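Local coordinates for protein putative tryptophan halogenase (Xanthomonas campestris pv. campestris, PDB 6Y1W) that probably halogenates an aromatic substrate as a flavin-dependent halogenase, a member of the tryptophan halogenase family related to FAD monooxygenases, captured here without its flavin, at residues Phe88-Ala93 and Pro260-Arg265; Ile105-His110 and Asp138-Leu143. All blocks are in the same frame, centred on the assembly; numbering follows the deposited sequence.

Interaction 1. Residues Phe88-Ala93 and Pro260-Arg265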
# COMPACT_ATOMS: atom_id res chain seq x y z
N PHE A 88 -25.40 -2.97 -13.90
CA PHE A 88 -24.54 -2.53 -12.81
C PHE A 88 -24.54 -3.52 -11.65
O PHE A 88 -25.52 -4.23 -11.40
CB PHE A 88 -24.98 -1.14 -12.31
CG PHE A 88 -24.74 -0.06 -13.31
CD1 PHE A 88 -23.45 0.50 -13.47
CD2 PHE A 88 -25.76 0.40 -14.13
CE1 PHE A 88 -23.20 1.48 -14.43
CE2 PHE A 88 -25.50 1.39 -15.10
CZ PHE A 88 -24.23 1.92 -15.24
N LYS A 89 -23.40 -3.54 -10.93
CA LYS A 89 -23.22 -4.41 -9.78
C LYS A 89 -22.71 -3.59 -8.62
O LYS A 89 -21.73 -2.87 -8.78
CB LYS A 89 -22.19 -5.51 -10.12
CG LYS A 89 -21.84 -6.39 -8.91
CD LYS A 89 -20.71 -7.34 -9.27
CE LYS A 89 -20.22 -8.08 -7.99
NZ LYS A 89 -18.83 -8.68 -8.24
N VAL A 90 -23.36 -3.71 -7.45
CA VAL A 90 -22.87 -3.04 -6.24
C VAL A 90 -22.45 -4.01 -5.15
O VAL A 90 -22.01 -3.56 -4.08
CB VAL A 90 -23.90 -2.03 -5.69
CG1 VAL A 90 -24.15 -0.92 -6.70
CG2 VAL A 90 -25.22 -2.75 -5.34
N GLY A 91 -22.57 -5.32 -5.37
CA GLY A 91 -22.19 -6.25 -4.31
C GLY A 91 -22.57 -7.67 -4.68
O GLY A 91 -23.07 -7.94 -5.78
N ILE A 92 -22.33 -8.58 -3.72
CA ILE A 92 -22.63 -10.00 -3.84
C ILE A 92 -23.49 -10.40 -2.64
O ILE A 92 -23.11 -10.13 -1.49
CB ILE A 92 -21.35 -10.87 -3.83
CG1 ILE A 92 -20.44 -10.46 -5.01
CG2 ILE A 92 -21.68 -12.35 -3.97
CD1 ILE A 92 -19.10 -11.22 -5.07
N ALA A 93 -24.62 -11.07 -2.90
CA ALA A 93 -25.44 -11.57 -1.81
C ALA A 93 -25.01 -13.00 -1.50
O ALA A 93 -25.12 -13.90 -2.35
CB ALA A 93 -26.93 -11.51 -2.18
N PRO A 260 -33.74 -6.45 -13.50
CA PRO A 260 -32.42 -6.93 -13.07
C PRO A 260 -32.04 -6.37 -11.70
O PRO A 260 -32.06 -5.16 -11.48
CB PRO A 260 -31.48 -6.40 -14.17
CG PRO A 260 -32.21 -5.15 -14.70
CD PRO A 260 -33.67 -5.55 -14.66
N VAL A 261 -31.66 -7.27 -10.79
CA VAL A 261 -31.12 -6.83 -9.50
C VAL A 261 -29.75 -6.19 -9.68
O VAL A 261 -29.17 -6.20 -10.77
CB VAL A 261 -31.06 -7.99 -8.49
CG1 VAL A 261 -32.49 -8.57 -8.19
CG2 VAL A 261 -30.08 -9.12 -8.95
N THR A 262 -29.24 -5.57 -8.61
CA THR A 262 -27.96 -4.87 -8.64
C THR A 262 -26.84 -5.66 -7.97
O THR A 262 -25.76 -5.12 -7.75
CB THR A 262 -28.05 -3.50 -7.96
OG1 THR A 262 -28.65 -3.66 -6.67
CG2 THR A 262 -28.90 -2.47 -8.83
N PHE A 263 -27.05 -6.95 -7.72
CA PHE A 263 -26.05 -7.77 -7.06
C PHE A 263 -25.90 -9.09 -7.80
O PHE A 263 -26.79 -9.54 -8.52
CB PHE A 263 -26.42 -8.00 -5.58
CG PHE A 263 -27.75 -8.67 -5.40
CD1 PHE A 263 -27.85 -10.04 -5.47
CD2 PHE A 263 -28.91 -7.91 -5.21
CE1 PHE A 263 -29.06 -10.67 -5.34
CE2 PHE A 263 -30.15 -8.53 -5.10
CZ PHE A 263 -30.24 -9.90 -5.16
N THR A 264 -24.72 -9.69 -7.62
CA THR A 264 -24.49 -11.09 -7.99
C THR A 264 -24.92 -11.93 -6.81
O THR A 264 -24.69 -11.54 -5.67
CB THR A 264 -22.99 -11.28 -8.27
OG1 THR A 264 -22.63 -10.56 -9.45
CG2 THR A 264 -22.65 -12.77 -8.39
N ARG A 265 -25.58 -13.06 -7.07
CA ARG A 265 -25.97 -13.95 -5.98
C ARG A 265 -25.01 -15.12 -5.90
O ARG A 265 -24.68 -15.72 -6.93
CB ARG A 265 -27.41 -14.43 -6.17
CG ARG A 265 -27.99 -15.09 -4.90
CD ARG A 265 -29.48 -15.38 -5.12
NE ARG A 265 -29.66 -16.58 -5.93
CZ ARG A 265 -30.81 -16.92 -6.50
NH1 ARG A 265 -31.88 -16.12 -6.36
NH2 ARG A 265 -30.89 -18.06 -7.20
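The ring of Phe263 meets Ala93 obliquely, the Ala93 CB atom resting 3.7 Å from CD1 of Phe263, while Val261, two residues earlier in the chain, lays CG2 over the centre of one face of that ring. Setting CG of Phe263 between its backbone N and carbonyl carbon (chi1 59°) swings the ring to this place. The other aromatic group, Phe88, leads away from 260-265 and stacks on Phe151, with Tyr161 edge-to-face to it. Between the segments runs a parallel beta ladder, a worked example of how distant parts of a chain are joined in a mixed sheet. Ile92 pairs with Thr264 and Ala93 with Arg265; Thr264 N donates to Gly91 O at 3.0 Å, and Ala93 N to Thr264 O at 2.8 Å. Before the ladder, Val90 N reaches Thr262 O at 2.8 Å, nearly along the C=O axis (174°). That oxygen also takes the CA-H of Lys89, 3.3 Å from the Lys89 CA atom, and is flanked by Val90 CG2. On the sheet face carrying Ile92 and Thr264, the extended chain of Lys89 passes obliquely by Thr264, its CD and CE each 3.8 Å from Thr264 OG1. That hydroxyl is bonded to His164, and Lys89 NZ is held by Ser348 OG and Thr62 O. Lys89 is the predicted active-site lysine, as in related flavin-dependent halogenases. The chemistry thus implies a division of labour: Val90's bond and the Lys89 CA-H contact place the lysine's base beside Thr262, whereas groups outside both segments hold its amine.

Interaction 2. Residues Ile105-His110 and Asp138-Leu143. With BUD ((2S,3S)-butane-2,3-diol), chain H.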
# COMPACT_ATOMS: atom_id res chain seq x y z
N ILE A 105 -24.73 -9.55 2.84
CA ILE A 105 -24.24 -8.96 1.58
C ILE A 105 -22.82 -8.46 1.79
O ILE A 105 -22.52 -7.78 2.79
CB ILE A 105 -25.15 -7.81 1.10
CG1 ILE A 105 -26.53 -8.37 0.74
CG2 ILE A 105 -24.55 -7.07 -0.11
CD1 ILE A 105 -27.59 -7.23 0.63
N HIS A 106 -21.95 -8.77 0.81
CA HIS A 106 -20.62 -8.20 0.71
C HIS A 106 -20.70 -7.16 -0.40
O HIS A 106 -20.72 -7.51 -1.58
CB HIS A 106 -19.60 -9.28 0.35
CG HIS A 106 -18.22 -8.75 0.13
ND1 HIS A 106 -17.23 -9.49 -0.48
CD2 HIS A 106 -17.68 -7.54 0.41
CE1 HIS A 106 -16.13 -8.76 -0.55
NE2 HIS A 106 -16.37 -7.57 -0.04
N SER A 107 -20.70 -5.88 -0.02
CA SER A 107 -20.89 -4.82 -0.99
C SER A 107 -19.58 -4.10 -1.24
O SER A 107 -18.61 -4.25 -0.49
CB SER A 107 -21.95 -3.81 -0.52
OG SER A 107 -21.44 -3.00 0.54
N PHE A 108 -19.56 -3.29 -2.30
CA PHE A 108 -18.52 -2.30 -2.46
C PHE A 108 -18.74 -1.16 -1.47
O PHE A 108 -19.67 -1.18 -0.65
CB PHE A 108 -18.48 -1.79 -3.90
CG PHE A 108 -18.36 -2.89 -4.92
CD1 PHE A 108 -17.44 -3.92 -4.74
CD2 PHE A 108 -19.17 -2.90 -6.05
CE1 PHE A 108 -17.32 -4.95 -5.69
CE2 PHE A 108 -19.08 -3.93 -6.99
CZ PHE A 108 -18.15 -4.93 -6.83
N GLY A 109 -17.88 -0.15 -1.51
CA GLY A 109 -18.08 1.00 -0.63
C GLY A 109 -17.49 0.80 0.76
O GLY A 109 -16.58 0.01 0.96
N HIS A 110 -18.01 1.57 1.71
CA HIS A 110 -17.48 1.56 3.07
C HIS A 110 -18.67 1.64 4.00
O HIS A 110 -19.66 2.32 3.70
CB HIS A 110 -16.52 2.73 3.35
CG HIS A 110 -15.71 2.56 4.60
ND1 HIS A 110 -14.62 1.72 4.69
CD2 HIS A 110 -15.85 3.12 5.83
CE1 HIS A 110 -14.12 1.76 5.91
NE2 HIS A 110 -14.85 2.61 6.63
N ASP A 138 -27.09 -1.75 7.32
CA ASP A 138 -27.87 -0.52 7.25
C ASP A 138 -27.02 0.74 7.16
O ASP A 138 -27.56 1.81 6.86
CB ASP A 138 -28.79 -0.36 8.48
CG ASP A 138 -29.97 -1.33 8.45
OD1 ASP A 138 -30.07 -2.11 7.49
OD2 ASP A 138 -30.79 -1.36 9.40
N TYR A 139 -25.72 0.64 7.40
CA TYR A 139 -24.85 1.81 7.42
C TYR A 139 -23.99 1.93 6.15
O TYR A 139 -23.06 2.72 6.14
CB TYR A 139 -23.98 1.77 8.69
CG TYR A 139 -24.86 1.64 9.92
CD1 TYR A 139 -25.49 2.77 10.46
CD2 TYR A 139 -25.04 0.40 10.55
CE1 TYR A 139 -26.32 2.65 11.58
CE2 TYR A 139 -25.88 0.29 11.68
CZ TYR A 139 -26.49 1.43 12.18
OH TYR A 139 -27.34 1.35 13.28
N CYS A 140 -24.33 1.19 5.09
CA CYS A 140 -23.56 1.17 3.84
C CYS A 140 -24.49 1.41 2.65
O CYS A 140 -25.40 0.60 2.41
CB CYS A 140 -22.87 -0.18 3.68
SG CYS A 140 -21.93 -0.27 2.15
N LEU A 141 -24.26 2.50 1.92
CA LEU A 141 -25.15 2.86 0.81
C LEU A 141 -25.18 1.77 -0.27
O LEU A 141 -26.26 1.38 -0.75
CB LEU A 141 -24.71 4.19 0.19
CG LEU A 141 -25.46 4.61 -1.09
CD1 LEU A 141 -26.95 4.84 -0.80
CD2 LEU A 141 -24.78 5.83 -1.76
N GLU A 142 -24.01 1.30 -0.70
CA GLU A 142 -24.02 0.32 -1.78
C GLU A 142 -24.79 -0.92 -1.39
O GLU A 142 -25.49 -1.53 -2.22
CB GLU A 142 -22.58 -0.05 -2.18
CG GLU A 142 -21.90 1.04 -2.99
CD GLU A 142 -21.26 2.16 -2.14
OE1 GLU A 142 -21.46 2.24 -0.91
OE2 GLU A 142 -20.50 2.95 -2.74
N LEU A 143 -24.66 -1.33 -0.13
CA LEU A 143 -25.40 -2.49 0.36
C LEU A 143 -26.90 -2.24 0.29
O LEU A 143 -27.66 -3.09 -0.18
CB LEU A 143 -24.97 -2.84 1.79
CG LEU A 143 -25.52 -4.18 2.32
CD1 LEU A 143 -24.47 -4.85 3.26
CD2 LEU A 143 -26.85 -3.98 3.06
C1 BUD H . -13.53 -5.57 -5.01
O1 BUD H . -14.30 -6.66 -3.05
C2 BUD H . -13.22 -5.92 -3.56
O2 BUD H . -12.66 -4.88 -1.40
C3 BUD H . -13.04 -4.63 -2.74
C4 BUD H . -11.97 -3.77 -3.41
O HOH W 1 -22.14 4.37 2.60
O HOH W 2 -20.03 3.41 0.93
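Ile105 and Leu143 lie across one another where the edge strand 102-107 of the mixed sheet packs on the first turn of helix 141-148, a strand-to-helix contact made without a direct hydrogen bond. With chi1 at -171°, Leu143 turns CG away from its own backbone N and toward Ile105, and CD1 comes 3.7 Å from Ile105 CB. Farther along, Ser107 points at the helix start: its OG lies 3.2 Å from SG of Cys140, the N-cap residue, and donates to its neighbour's carbonyl, Phe108 O, in the carbonyl plane on a lone pair. Glu142 lays its bent chain alongside the next peptide, with CB 3.5 Å from Phe108 O and the carboxylate by Gly109, OE1 3.6 Å from Gly109 CA. Glu142 OE2 is taken by Asn160 N. His106 and Phe108 turn to the other side, where they line a butanediol pocket; His106 bonds Ser444, also of that pocket, through NE2, and through ND1 Glu347, a predicted tryptophan-binding residue. Two waters lie between the segments. One accepts from Leu141 N and gives a weak bond to His110 O, and the other accepts from His110 N and donates to Glu142 OE1, at 2.6 Å from that oxygen.

How the interactions relate
From the N terminus, the chain first enters 88-93, then turns back through the hairpin of strands 91-99 and 102-107 into 105-110. Interaction 2 closes a short loop of 27 residues when 138-143 begins helix 141-148. Interaction 1 closes a far longer one, 166 residues, when 260-265 leads into strand 263-268, so interaction 2 is nested wholly inside it. The two meet in space: Ile92 N and His106 O, and Val90 O and Phe108 N, are probably hydrogen-bonded, and Val90 packs on Glu142 O. Strand 91-99 therefore lies between strands 263-268 and 102-107, and helix 141-148 is joined to the sheet's edge near the predicted catalytic lysine.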